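Local coordinates for protein putative isocitrate dehydrogenase, NAD-dependent (Methylococcus capsulatus, PDB 6LKY) that probably catalyses the NAD-dependent oxidation of isocitrate with the aid of a magnesium ion, and is seen here holding nicotinamide-adenine-dinucleotide, at residues T5-D10 with C64-L69; G245-A250 with E260-S265; D10-S15 with G264-I269. The protein carries 1 engineered substitution. All coordinates share one frame; numbering follows the deposited sequence. Where two conformers were deposited one is given.

Contact 1 of 3, residues T5-D10 with C64-L69. With NAD (nicotinamide-adenine-dinucleotide), chain C.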
loop_
_atom_site.group_PDB
_atom_site.type_symbol
_atom_site.label_atom_id
_atom_site.label_comp_id
_atom_site.label_asym_id
_atom_site.label_seq_id
_atom_site.Cartn_x
_atom_site.Cartn_y
_atom_site.Cartn_z
ATOM N N THR A 5 -0.196 -15.353 28.801
ATOM C CA THR A 5 -0.533 -13.974 29.145
ATOM C C THR A 5 -1.672 -13.493 28.256
ATOM O O THR A 5 -1.665 -13.738 27.048
ATOM C CB THR A 5 0.687 -13.063 28.995
ATOM O OG1 THR A 5 1.716 -13.483 29.899
ATOM C CG2 THR A 5 0.319 -11.601 29.286
ATOM N N LEU A 6 -2.677 -12.855 28.861
ATOM C CA LEU A 6 -3.902 -12.468 28.168
ATOM C C LEU A 6 -4.108 -10.968 28.312
ATOM O O LEU A 6 -4.192 -10.454 29.435
ATOM C CB LEU A 6 -5.107 -13.227 28.731
ATOM C CG LEU A 6 -6.483 -12.920 28.138
ATOM C CD1 LEU A 6 -6.536 -13.403 26.697
ATOM C CD2 LEU A 6 -7.605 -13.566 28.967
ATOM N N ILE A 7 -4.212 -10.273 27.188
ATOM C CA ILE A 7 -4.364 -8.825 27.171
ATOM C C ILE A 7 -5.653 -8.484 26.436
ATOM O O ILE A 7 -5.723 -8.559 25.210
ATOM C CB ILE A 7 -3.155 -8.136 26.513
ATOM C CG1 ILE A 7 -1.859 -8.499 27.256
ATOM C CG2 ILE A 7 -3.406 -6.634 26.433
ATOM C CD1 ILE A 7 -0.581 -7.945 26.608
ATOM N N PRO A 8 -6.706 -8.110 27.164
ATOM C CA PRO A 8 -7.991 -7.821 26.496
ATOM C C PRO A 8 -7.936 -6.654 25.524
ATOM O O PRO A 8 -8.647 -6.668 24.511
ATOM C CB PRO A 8 -8.929 -7.525 27.677
ATOM C CG PRO A 8 -8.268 -8.226 28.855
ATOM C CD PRO A 8 -6.812 -8.023 28.629
ATOM N N GLY A 9 -7.149 -5.622 25.827
ATOM C CA GLY A 9 -6.942 -4.536 24.880
ATOM C C GLY A 9 -7.999 -3.444 24.921
ATOM O O GLY A 9 -8.673 -3.223 25.931
ATOM N N ASP A 10 -8.151 -2.765 23.783
ATOM C CA ASP A 10 -8.879 -1.509 23.684
ATOM C C ASP A 10 -10.049 -1.630 22.716
ATOM O O ASP A 10 -10.054 -2.474 21.813
ATOM C CB ASP A 10 -7.942 -0.378 23.227
ATOM C CG ASP A 10 -6.851 -0.091 24.242
ATOM O OD1 ASP A 10 -7.127 -0.229 25.454
ATOM O OD2 ASP A 10 -5.719 0.259 23.832
ATOM N N CYS A 64 1.631 -15.074 24.497
ATOM C CA CYS A 64 0.731 -13.970 24.784
ATOM C C CYS A 64 -0.376 -13.929 23.742
ATOM O O CYS A 64 -0.137 -14.139 22.552
ATOM C CB CYS A 64 1.487 -12.632 24.836
ATOM S SG CYS A 64 0.458 -11.200 25.223
ATOM N N PHE A 65 -1.592 -13.699 24.217
ATOM C CA PHE A 65 -2.794 -13.540 23.408
ATOM C C PHE A 65 -3.264 -12.106 23.629
ATOM O O PHE A 65 -3.632 -11.742 24.752
ATOM C CB PHE A 65 -3.842 -14.559 23.844
ATOM C CG PHE A 65 -4.927 -14.793 22.849
ATOM C CD1 PHE A 65 -4.635 -15.010 21.512
ATOM C CD2 PHE A 65 -6.250 -14.838 23.261
ATOM C CE1 PHE A 65 -5.657 -15.246 20.603
ATOM C CE2 PHE A 65 -7.270 -15.064 22.353
ATOM C CZ PHE A 65 -6.979 -15.270 21.030
ATOM N N LYS A 66 -3.231 -11.282 22.579
ATOM C CA LYS A 66 -3.317 -9.832 22.739
ATOM C C LYS A 66 -4.417 -9.257 21.857
ATOM O O LYS A 66 -4.380 -9.404 20.633
ATOM C CB LYS A 66 -1.975 -9.161 22.415
ATOM C CG LYS A 66 -1.953 -7.664 22.730
ATOM C CD LYS A 66 -0.843 -6.911 21.970
ATOM C CE LYS A 66 -0.953 -7.086 20.465
ATOM N NZ LYS A 66 -2.112 -6.378 19.831
ATOM N N GLY A 67 -5.403 -8.617 22.476
ATOM C CA GLY A 67 -6.386 -7.858 21.739
ATOM C C GLY A 67 -5.760 -6.600 21.158
ATOM O O GLY A 67 -4.613 -6.260 21.464
ATOM N N PRO A 68 -6.494 -5.891 20.303
ATOM C CA PRO A 68 -5.932 -4.690 19.665
ATOM C C PRO A 68 -5.642 -3.604 20.686
ATOM O O PRO A 68 -6.398 -3.409 21.640
ATOM C CB PRO A 68 -7.034 -4.253 18.697
ATOM C CG PRO A 68 -8.315 -4.804 19.327
ATOM C CD PRO A 68 -7.880 -6.147 19.874
ATOM N N LEU A 69 -4.536 -2.892 20.478
ATOM C CA LEU A 69 -4.128 -1.821 21.376
ATOM C C LEU A 69 -4.158 -0.499 20.625
ATOM O O LEU A 69 -3.594 -0.389 19.531
ATOM C CB LEU A 69 -2.738 -2.100 21.952
ATOM C CG LEU A 69 -2.698 -3.362 22.823
ATOM C CD1 LEU A 69 -1.312 -3.592 23.433
ATOM C CD2 LEU A 69 -3.750 -3.261 23.919
HETATM P PA NAD C . -9.107 -0.285 12.726
HETATM O O1A NAD C . -9.314 -0.156 14.215
HETATM O O2A NAD C . -8.591 -1.647 12.372
HETATM O O5B NAD C . -10.474 0.069 11.973
HETATM C C5B NAD C . -10.478 0.101 10.548
HETATM C C4B NAD C . -11.875 -0.222 10.056
HETATM O O4B NAD C . -12.052 -1.646 10.197
HETATM C C3B NAD C . -12.909 0.484 10.925
HETATM O O3B NAD C . -13.975 0.982 10.130
HETATM C C2B NAD C . -13.395 -0.619 11.852
HETATM O O2B NAD C . -14.746 -0.450 12.311
HETATM C C1B NAD C . -13.176 -1.889 11.041
HETATM N N9A NAD C . -12.938 -2.912 12.049
HETATM C C8A NAD C . -11.566 -3.398 12.285
HETATM N N7A NAD C . -11.887 -4.526 13.180
HETATM C C5A NAD C . -12.923 -5.242 12.443
HETATM C C6A NAD C . -13.855 -5.986 13.383
HETATM N N6A NAD C . -13.150 -7.160 13.922
HETATM N N1A NAD C . -15.013 -6.429 12.592
HETATM C C2A NAD C . -15.818 -5.329 12.024
HETATM N N3A NAD C . -15.144 -4.036 12.165
HETATM C C4A NAD C . -13.729 -4.131 11.816
HETATM O O3 NAD C . -8.003 0.758 12.207
HETATM P PN NAD C . -7.910 2.306 12.588
HETATM O O1N NAD C . -9.237 2.959 12.807
HETATM O O2N NAD C . -7.128 2.951 11.454
HETATM O O5D NAD C . -7.065 2.387 13.953
HETATM C C5D NAD C . -7.733 2.364 15.225
HETATM C C4D NAD C . -6.708 2.139 16.329
HETATM O O4D NAD C . -6.239 0.779 16.341
HETATM C C3D NAD C . -5.487 3.043 16.145
HETATM O O3D NAD C . -5.196 3.635 17.408
HETATM C C2D NAD C . -4.391 2.073 15.745
HETATM O O2D NAD C . -3.088 2.455 16.182
HETATM C C1D NAD C . -4.803 0.782 16.437
HETATM N N1N NAD C . -4.093 -0.350 15.790
HETATM C C2N NAD C . -4.080 -1.570 16.586
HETATM C C3N NAD C . -3.142 -2.519 15.876
HETATM C C7N NAD C . -2.641 -3.663 16.763
HETATM O O7N NAD C . -2.519 -4.884 16.045
HETATM N N7N NAD C . -3.450 -3.797 17.972
HETATM C C4N NAD C . -3.639 -2.963 14.509
HETATM C C5N NAD C . -4.118 -1.798 13.666
HETATM C C6N NAD C . -4.545 -0.517 14.390
#

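Contact 2 of 3, residues G245-A250 with E260-S265. With NAD (nicotinamide-adenine-dinucleotide), chain C; ACE (acetyl group), chain D.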
loop_
_atom_site.group_PDB
_atom_site.type_symbol
_atom_site.label_atom_id
_atom_site.label_comp_id
_atom_site.label_asym_id
_atom_site.label_seq_id
_atom_site.Cartn_x
_atom_site.Cartn_y
_atom_site.Cartn_z
ATOM N N GLY A 245 -11.883 -7.990 9.833
ATOM C CA GLY A 245 -12.573 -8.826 10.799
ATOM C C GLY A 245 -12.202 -10.288 10.726
ATOM O O GLY A 245 -12.568 -11.046 11.632
ATOM N N LEU A 246 -11.466 -10.694 9.682
ATOM C CA LEU A 246 -11.192 -12.096 9.416
ATOM C C LEU A 246 -9.758 -12.535 9.676
ATOM O O LEU A 246 -9.529 -13.737 9.823
ATOM C CB LEU A 246 -11.536 -12.420 7.952
ATOM C CG LEU A 246 -12.967 -12.102 7.516
ATOM C CD1 LEU A 246 -13.131 -12.245 6.006
ATOM C CD2 LEU A 246 -13.952 -13.020 8.232
ATOM N N THR A 247 -8.788 -11.621 9.736
ATOM C CA THR A 247 -7.389 -11.987 9.523
ATOM C C THR A 247 -6.563 -11.860 10.792
ATOM O O THR A 247 -6.714 -10.898 11.551
ATOM C CB THR A 247 -6.740 -11.131 8.424
ATOM O OG1 THR A 247 -7.151 -9.766 8.559
ATOM C CG2 THR A 247 -7.147 -11.627 7.051
ATOM N N ALA A 248 -5.647 -12.814 10.985
ATOM C CA ALA A 248 -4.849 -12.907 12.194
ATOM C C ALA A 248 -3.360 -12.880 11.872
ATOM O O ALA A 248 -2.940 -13.107 10.737
ATOM C CB ALA A 248 -5.187 -14.175 12.983
ATOM N N GLY A 249 -2.570 -12.581 12.898
ATOM C CA GLY A 249 -1.133 -12.490 12.784
ATOM C C GLY A 249 -0.439 -13.101 13.984
ATOM O O GLY A 249 -0.946 -13.029 15.115
ATOM N N ALA A 250 0.689 -13.759 13.725
ATOM C CA ALA A 250 1.570 -14.298 14.755
ATOM C C ALA A 250 2.884 -13.530 14.771
ATOM O O ALA A 250 3.530 -13.397 13.731
ATOM C CB ALA A 250 1.854 -15.778 14.508
ATOM N N GLU A 260 -2.362 -12.271 17.661
ATOM C CA GLU A 260 -3.291 -11.149 17.694
ATOM C C GLU A 260 -4.094 -11.086 16.403
ATOM O O GLU A 260 -3.714 -11.659 15.383
ATOM C CB GLU A 260 -2.541 -9.823 17.887
ATOM C CG GLU A 260 -1.568 -9.537 16.725
ATOM C CD GLU A 260 -0.823 -8.199 16.856
ATOM O OE1 GLU A 260 -1.350 -7.272 17.512
ATOM O OE2 GLU A 260 0.292 -8.075 16.295
ATOM N N ALA A 261 -5.205 -10.354 16.456
ATOM C CA ALA A 261 -5.843 -9.944 15.214
ATOM C C ALA A 261 -4.977 -8.901 14.495
ATOM O O ALA A 261 -4.153 -8.205 15.096
ATOM C CB ALA A 261 -7.249 -9.389 15.475
ATOM N N VAL A 262 -5.172 -8.815 13.181
ATOM C CA VAL A 262 -4.488 -7.808 12.376
ATOM C C VAL A 262 -5.103 -6.427 12.583
ATOM O O VAL A 262 -4.404 -5.403 12.504
ATOM C CB VAL A 262 -4.529 -8.251 10.900
ATOM C CG1 VAL A 262 -4.311 -7.080 9.963
ATOM C CG2 VAL A 262 -3.527 -9.388 10.659
ATOM N N HIS A 263 -6.400 -6.371 12.871
ATOM C CA HIS A 263 -7.112 -5.109 12.925
ATOM C C HIS A 263 -6.812 -4.375 14.227
ATOM O O HIS A 263 -6.161 -4.900 15.138
ATOM C CB HIS A 263 -8.617 -5.341 12.750
ATOM C CG HIS A 263 -9.245 -6.169 13.833
ATOM N ND1 HIS A 263 -9.339 -5.742 15.144
ATOM C CD2 HIS A 263 -9.845 -7.383 13.790
ATOM C CE1 HIS A 263 -9.946 -6.670 15.865
ATOM N NE2 HIS A 263 -10.270 -7.673 15.066
ATOM N N GLY A 264 -7.312 -3.145 14.308
ATOM C CA GLY A 264 -7.158 -2.312 15.479
ATOM C C GLY A 264 -8.348 -2.337 16.420
ATOM O O GLY A 264 -9.166 -3.264 16.417
ATOM N N SER A 265 -8.418 -1.316 17.273
ATOM C CA SER A 265 -9.437 -1.264 18.316
ATOM C C SER A 265 -10.793 -0.782 17.809
ATOM O O SER A 265 -11.739 -0.722 18.602
ATOM C CB SER A 265 -8.963 -0.378 19.471
ATOM O OG SER A 265 -8.482 0.873 19.001
HETATM P PA NAD C . -9.107 -0.285 12.726
HETATM O O1A NAD C . -9.314 -0.156 14.215
HETATM O O2A NAD C . -8.591 -1.647 12.372
HETATM O O5B NAD C . -10.474 0.069 11.973
HETATM C C5B NAD C . -10.478 0.101 10.548
HETATM C C4B NAD C . -11.875 -0.222 10.056
HETATM O O4B NAD C . -12.052 -1.646 10.197
HETATM C C3B NAD C . -12.909 0.484 10.925
HETATM O O3B NAD C . -13.975 0.982 10.130
HETATM C C2B NAD C . -13.395 -0.619 11.852
HETATM O O2B NAD C . -14.746 -0.450 12.311
HETATM C C1B NAD C . -13.176 -1.889 11.041
HETATM N N9A NAD C . -12.938 -2.912 12.049
HETATM C C8A NAD C . -11.566 -3.398 12.285
HETATM N N7A NAD C . -11.887 -4.526 13.180
HETATM C C5A NAD C . -12.923 -5.242 12.443
HETATM C C6A NAD C . -13.855 -5.986 13.383
HETATM N N6A NAD C . -13.150 -7.160 13.922
HETATM N N1A NAD C . -15.013 -6.429 12.592
HETATM C C2A NAD C . -15.818 -5.329 12.024
HETATM N N3A NAD C . -15.144 -4.036 12.165
HETATM C C4A NAD C . -13.729 -4.131 11.816
HETATM O O3 NAD C . -8.003 0.758 12.207
HETATM P PN NAD C . -7.910 2.306 12.588
HETATM O O1N NAD C . -9.237 2.959 12.807
HETATM O O2N NAD C . -7.128 2.951 11.454
HETATM O O5D NAD C . -7.065 2.387 13.953
HETATM C C5D NAD C . -7.733 2.364 15.225
HETATM C C4D NAD C . -6.708 2.139 16.329
HETATM O O4D NAD C . -6.239 0.779 16.341
HETATM C C3D NAD C . -5.487 3.043 16.145
HETATM O O3D NAD C . -5.196 3.635 17.408
HETATM C C2D NAD C . -4.391 2.073 15.745
HETATM O O2D NAD C . -3.088 2.455 16.182
HETATM C C1D NAD C . -4.803 0.782 16.437
HETATM N N1N NAD C . -4.093 -0.350 15.790
HETATM C C2N NAD C . -4.080 -1.570 16.586
HETATM C C3N NAD C . -3.142 -2.519 15.876
HETATM C C7N NAD C . -2.641 -3.663 16.763
HETATM O O7N NAD C . -2.519 -4.884 16.045
HETATM N N7N NAD C . -3.450 -3.797 17.972
HETATM C C4N NAD C . -3.639 -2.963 14.509
HETATM C C5N NAD C . -4.118 -1.798 13.666
HETATM C C6N NAD C . -4.545 -0.517 14.390
HETATM C C ACE D . -14.026 -4.788 8.177
HETATM O O ACE D . -13.792 -5.830 8.796
HETATM C CH3 ACE D . -13.061 -4.258 7.166
#

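Contact 3 of 3, residues D10-S15 with G264-I269. With NAD (nicotinamide-adenine-dinucleotide), chain C.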
loop_
_atom_site.group_PDB
_atom_site.type_symbol
_atom_site.label_atom_id
_atom_site.label_comp_id
_atom_site.label_asym_id
_atom_site.label_seq_id
_atom_site.Cartn_x
_atom_site.Cartn_y
_atom_site.Cartn_z
ATOM N N ASP A 10 -8.151 -2.765 23.783
ATOM C CA ASP A 10 -8.879 -1.509 23.684
ATOM C C ASP A 10 -10.049 -1.630 22.716
ATOM O O ASP A 10 -10.054 -2.474 21.813
ATOM C CB ASP A 10 -7.942 -0.378 23.227
ATOM C CG ASP A 10 -6.851 -0.091 24.242
ATOM O OD1 ASP A 10 -7.127 -0.229 25.454
ATOM O OD2 ASP A 10 -5.719 0.259 23.832
ATOM N N GLY A 11 -11.030 -0.744 22.891
ATOM C CA GLY A 11 -12.142 -0.672 21.953
ATOM C C GLY A 11 -12.889 -1.993 21.893
ATOM O O GLY A 11 -13.398 -2.492 22.907
ATOM N N ILE A 12 -12.964 -2.578 20.693
ATOM C CA ILE A 12 -13.623 -3.871 20.522
ATOM C C ILE A 12 -12.818 -5.026 21.099
ATOM O O ILE A 12 -13.316 -6.160 21.131
ATOM C CB ILE A 12 -13.935 -4.131 19.032
ATOM C CG1 ILE A 12 -12.653 -4.071 18.198
ATOM C CG2 ILE A 12 -14.986 -3.127 18.526
ATOM C CD1 ILE A 12 -12.796 -4.692 16.823
ATOM N N GLY A 13 -11.589 -4.772 21.549
ATOM C CA GLY A 13 -10.713 -5.805 22.060
ATOM C C GLY A 13 -11.362 -6.758 23.056
ATOM O O GLY A 13 -11.432 -7.970 22.821
ATOM N N PRO A 14 -11.830 -6.236 24.201
ATOM C CA PRO A 14 -12.379 -7.134 25.235
ATOM C C PRO A 14 -13.484 -8.059 24.742
ATOM O O PRO A 14 -13.478 -9.245 25.102
ATOM C CB PRO A 14 -12.863 -6.159 26.320
ATOM C CG PRO A 14 -11.923 -4.995 26.199
ATOM C CD PRO A 14 -11.708 -4.849 24.695
ATOM N N SER A 15 -14.416 -7.578 23.913
ATOM C CA SER A 15 -15.478 -8.464 23.446
ATOM C C SER A 15 -14.911 -9.589 22.590
ATOM O O SER A 15 -15.137 -10.773 22.872
ATOM C CB SER A 15 -16.552 -7.679 22.687
ATOM O OG SER A 15 -16.043 -7.039 21.531
ATOM N N GLY A 264 -7.312 -3.145 14.308
ATOM C CA GLY A 264 -7.158 -2.312 15.479
ATOM C C GLY A 264 -8.348 -2.337 16.420
ATOM O O GLY A 264 -9.166 -3.264 16.417
ATOM N N SER A 265 -8.418 -1.316 17.273
ATOM C CA SER A 265 -9.437 -1.264 18.316
ATOM C C SER A 265 -10.793 -0.782 17.809
ATOM O O SER A 265 -11.739 -0.722 18.602
ATOM C CB SER A 265 -8.963 -0.378 19.471
ATOM O OG SER A 265 -8.482 0.873 19.001
ATOM N N ALA A 266 -10.902 -0.419 16.522
ATOM C CA ALA A 266 -12.154 -0.047 15.862
ATOM C C ALA A 266 -13.030 0.864 16.722
ATOM O O ALA A 266 -14.128 0.463 17.140
ATOM C CB ALA A 266 -12.925 -1.317 15.473
ATOM N N PRO A 267 -12.592 2.093 17.007
ATOM C CA PRO A 267 -13.408 2.971 17.864
ATOM C C PRO A 267 -14.766 3.309 17.273
ATOM O O PRO A 267 -15.683 3.638 18.036
ATOM C CB PRO A 267 -12.534 4.228 18.032
ATOM C CG PRO A 267 -11.548 4.182 16.894
ATOM C CD PRO A 267 -11.321 2.729 16.601
ATOM N N ASP A 268 -14.932 3.249 15.946
ATOM C CA ASP A 268 -16.231 3.585 15.368
ATOM C C ASP A 268 -17.328 2.589 15.748
ATOM O O ASP A 268 -18.508 2.950 15.691
ATOM C CB ASP A 268 -16.139 3.716 13.838
ATOM C CG ASP A 268 -15.522 2.495 13.168
ATOM O OD1 ASP A 268 -14.855 1.701 13.857
ATOM O OD2 ASP A 268 -15.699 2.334 11.937
ATOM N N ILE A 269 -16.980 1.361 16.141
ATOM C CA ILE A 269 -17.970 0.365 16.531
ATOM C C ILE A 269 -17.721 -0.180 17.932
ATOM O O ILE A 269 -18.344 -1.165 18.325
ATOM C CB ILE A 269 -18.046 -0.793 15.515
ATOM C CG1 ILE A 269 -16.720 -1.541 15.440
ATOM C CG2 ILE A 269 -18.470 -0.285 14.140
ATOM C CD1 ILE A 269 -16.809 -2.871 14.712
HETATM P PA NAD C . -9.107 -0.285 12.726
HETATM O O1A NAD C . -9.314 -0.156 14.215
HETATM O O2A NAD C . -8.591 -1.647 12.372
HETATM O O5B NAD C . -10.474 0.069 11.973
HETATM C C5B NAD C . -10.478 0.101 10.548
HETATM C C4B NAD C . -11.875 -0.222 10.056
HETATM O O4B NAD C . -12.052 -1.646 10.197
HETATM C C3B NAD C . -12.909 0.484 10.925
HETATM O O3B NAD C . -13.975 0.982 10.130
HETATM C C2B NAD C . -13.395 -0.619 11.852
HETATM O O2B NAD C . -14.746 -0.450 12.311
HETATM C C1B NAD C . -13.176 -1.889 11.041
HETATM N N9A NAD C . -12.938 -2.912 12.049
HETATM C C8A NAD C . -11.566 -3.398 12.285
HETATM N N7A NAD C . -11.887 -4.526 13.180
HETATM C C5A NAD C . -12.923 -5.242 12.443
HETATM C C6A NAD C . -13.855 -5.986 13.383
HETATM N N6A NAD C . -13.150 -7.160 13.922
HETATM N N1A NAD C . -15.013 -6.429 12.592
HETATM C C2A NAD C . -15.818 -5.329 12.024
HETATM N N3A NAD C . -15.144 -4.036 12.165
HETATM C C4A NAD C . -13.729 -4.131 11.816
HETATM O O3 NAD C . -8.003 0.758 12.207
HETATM P PN NAD C . -7.910 2.306 12.588
HETATM O O1N NAD C . -9.237 2.959 12.807
HETATM O O2N NAD C . -7.128 2.951 11.454
HETATM O O5D NAD C . -7.065 2.387 13.953
HETATM C C5D NAD C . -7.733 2.364 15.225
HETATM C C4D NAD C . -6.708 2.139 16.329
HETATM O O4D NAD C . -6.239 0.779 16.341
HETATM C C3D NAD C . -5.487 3.043 16.145
HETATM O O3D NAD C . -5.196 3.635 17.408
HETATM C C2D NAD C . -4.391 2.073 15.745
HETATM O O2D NAD C . -3.088 2.455 16.182
HETATM C C1D NAD C . -4.803 0.782 16.437
HETATM N N1N NAD C . -4.093 -0.350 15.790
HETATM C C2N NAD C . -4.080 -1.570 16.586
HETATM C C3N NAD C . -3.142 -2.519 15.876
HETATM C C7N NAD C . -2.641 -3.663 16.763
HETATM O O7N NAD C . -2.519 -4.884 16.045
HETATM N N7N NAD C . -3.450 -3.797 17.972
HETATM C C4N NAD C . -3.639 -2.963 14.509
HETATM C C5N NAD C . -4.118 -1.798 13.666
HETATM C C6N NAD C . -4.545 -0.517 14.390
#

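Contact 1 of 3, residues T5-D10 with C64-L69
T5, L6 and I7 pair with C64, F65 and K66 as parallel neighbours in a sheet, the two short strands lying 4.7 Å apart with only 8° between their directions. The ladder is regular: F65 N bonds to T5 O, I7 N to F65 O and G67 N to I7 O, all at 2.8 to 2.9 Å. Past the strand ends a further backbone bond, D10 N to P68 O, keeps the two chains together as they leave the sheet. Between these anchors stands G9, where a side chain would run into P68 O and its own preceding carbonyl. L6 and F65 share one face of the sheet and lie side by side; L6 CD1 meets F65 CD2 at the edge of the ring, 3.7 Å away, while helices 13-26 and 278-290 supply further partners. On the other face I7 CD1 comes to 3.7 Å from C64 SG, and the flank of I7 packs across CG of K66. The lysine chain starts anti to its own backbone N (chi1 -173°) and then bends at both outer torsions, so that NZ donates to G67 O at 3.0 Å from above the carbonyl plane. E260, by a salt bridge, and N81 also hold that NZ. Farther along, L69 CD2 lies 3.6 Å from G9 CA, and L69 N comes within 2.9 Å of N7N of the nicotinamide carboxamide. The chemistry thus changes along the pair: apolar contacts pack the strand faces, whereas K66 and the loop after it bring a multiply held ammonium group and backbone atoms to the cofactor.

Contact 2 of 3, residues G245-A250 with E260-S265
V262 and T247 carry much of this contact, for V262 points its side chain at the chain entering strand 248-252. V262 N donates to T247 O at 3.1 Å, approaching 25° off the carbonyl plane, and the methyl group CG2 of the valine lies alongside, 3.7 Å from A248 C. With chi1 at 42°, T247 OG1 stands between its backbone N and carbonyl carbon and faces V262 CB across 3.8 Å; this buried hydroxyl has no polar partner in the model. G249 and E260 form an antiparallel hydrogen-bonded pair: G249 N reaches E260 O at 2.9 Å, and E260 N returns the bond to G249 O. E260 CG lies near that same G249 O. Its extended chain carries OE1 to a salt bridge with K66 NZ and close to NAD O7N, a proximity not counted as a hydrogen bond, while OE2 is held by R85 and N251. Beyond the strand the chain turns to the cofactor. The H263 ring lies between A261 CB on one face and NAD N7A on the other, both offset toward the rim, and its ND1 donates in plane to a lone pair of G264 O at 2.8 Å. A serine in place of H263 would probably leave a gap beside the adenine and deprive G264 O of its ring N-H donor. Next to it G264 N bonds to the phosphate oxygen O2A of NAD at 2.8 Å. The arrangement is a beta hairpin whose second strand, 257-261, runs out into the His-Gly-Ser-Ala-Pro-Asp cofactor loop characteristic of isocitrate and isopropylmalate dehydrogenases.

Contact 3 of 3, residues D10-S15 with G264-I269
S265 O is gripped from the glycine-rich turn by two neighbours: I12 N donates a hydrogen bond at 3.1 Å, tilted 31° from the carbonyl plane, and G11 CA adds a CH...O contact. The approach is possible because position 11 has no side chain; a beta carbon there would fall on S265 O. G11 and I12 form the middle of a type II' turn from D10 to G13, closed by G13 N on D10 O at 2.8 Å. That same D10 O lies 3.3 Å from S265 CB, so the serine sits against the start of the turn while its hydroxyl bonds to T70. I12 supplies the apolar half of the contact. Its CG1 branch stands between the backbone N and carbonyl carbon (chi1 57°) and extends CD1 to A266 CB at 3.6 Å, near NAD N7A, whereas CG2 crosses to I269 CG1. I269 CD1 in turn approaches N3A of the adenine, so the two isoleucines and the alanine methyl bring the turn and the loop together beside the cofactor. The polar side of the loop grips NAD: S265 N bonds to the ring oxygen O4D of the nicotinamide ribose, and A266 N to the phosphate oxygen O1A at 2.8 Å. D268 then receives both adenosine ribose hydroxyls, O2B on OD1 at 2.7 Å and O3B on OD2, a fork consistent with a preference for NAD over its 2'-phosphorylated counterpart. In the fold, the turn links strand 2-7 to helix 13-26, and it abuts the loop that leaves strand 257-261 on the way to helix 278-290.

The three contacts form a compact triangle, each pair of centres about 11 Å apart, and all three touch the same NAD. Contact 1 closes before contact 2 opens along the chain; contact 3 alternates with contact 1, sharing D10, and ends on the same stretch as contact 2, sharing G264 and S265. Strands 63-66 and 257-261 are neighbours in the mixed sheet, so contacts 1 and 2 lie on neighbouring strand pairs of one sheet, tied also by the side chains of K66 and E260. P68 packs on G264 and S265, and H263 on I12. Thus segments far apart in the chain converge at strand ends to build a single cofactor site, which N176 of the second subunit completes.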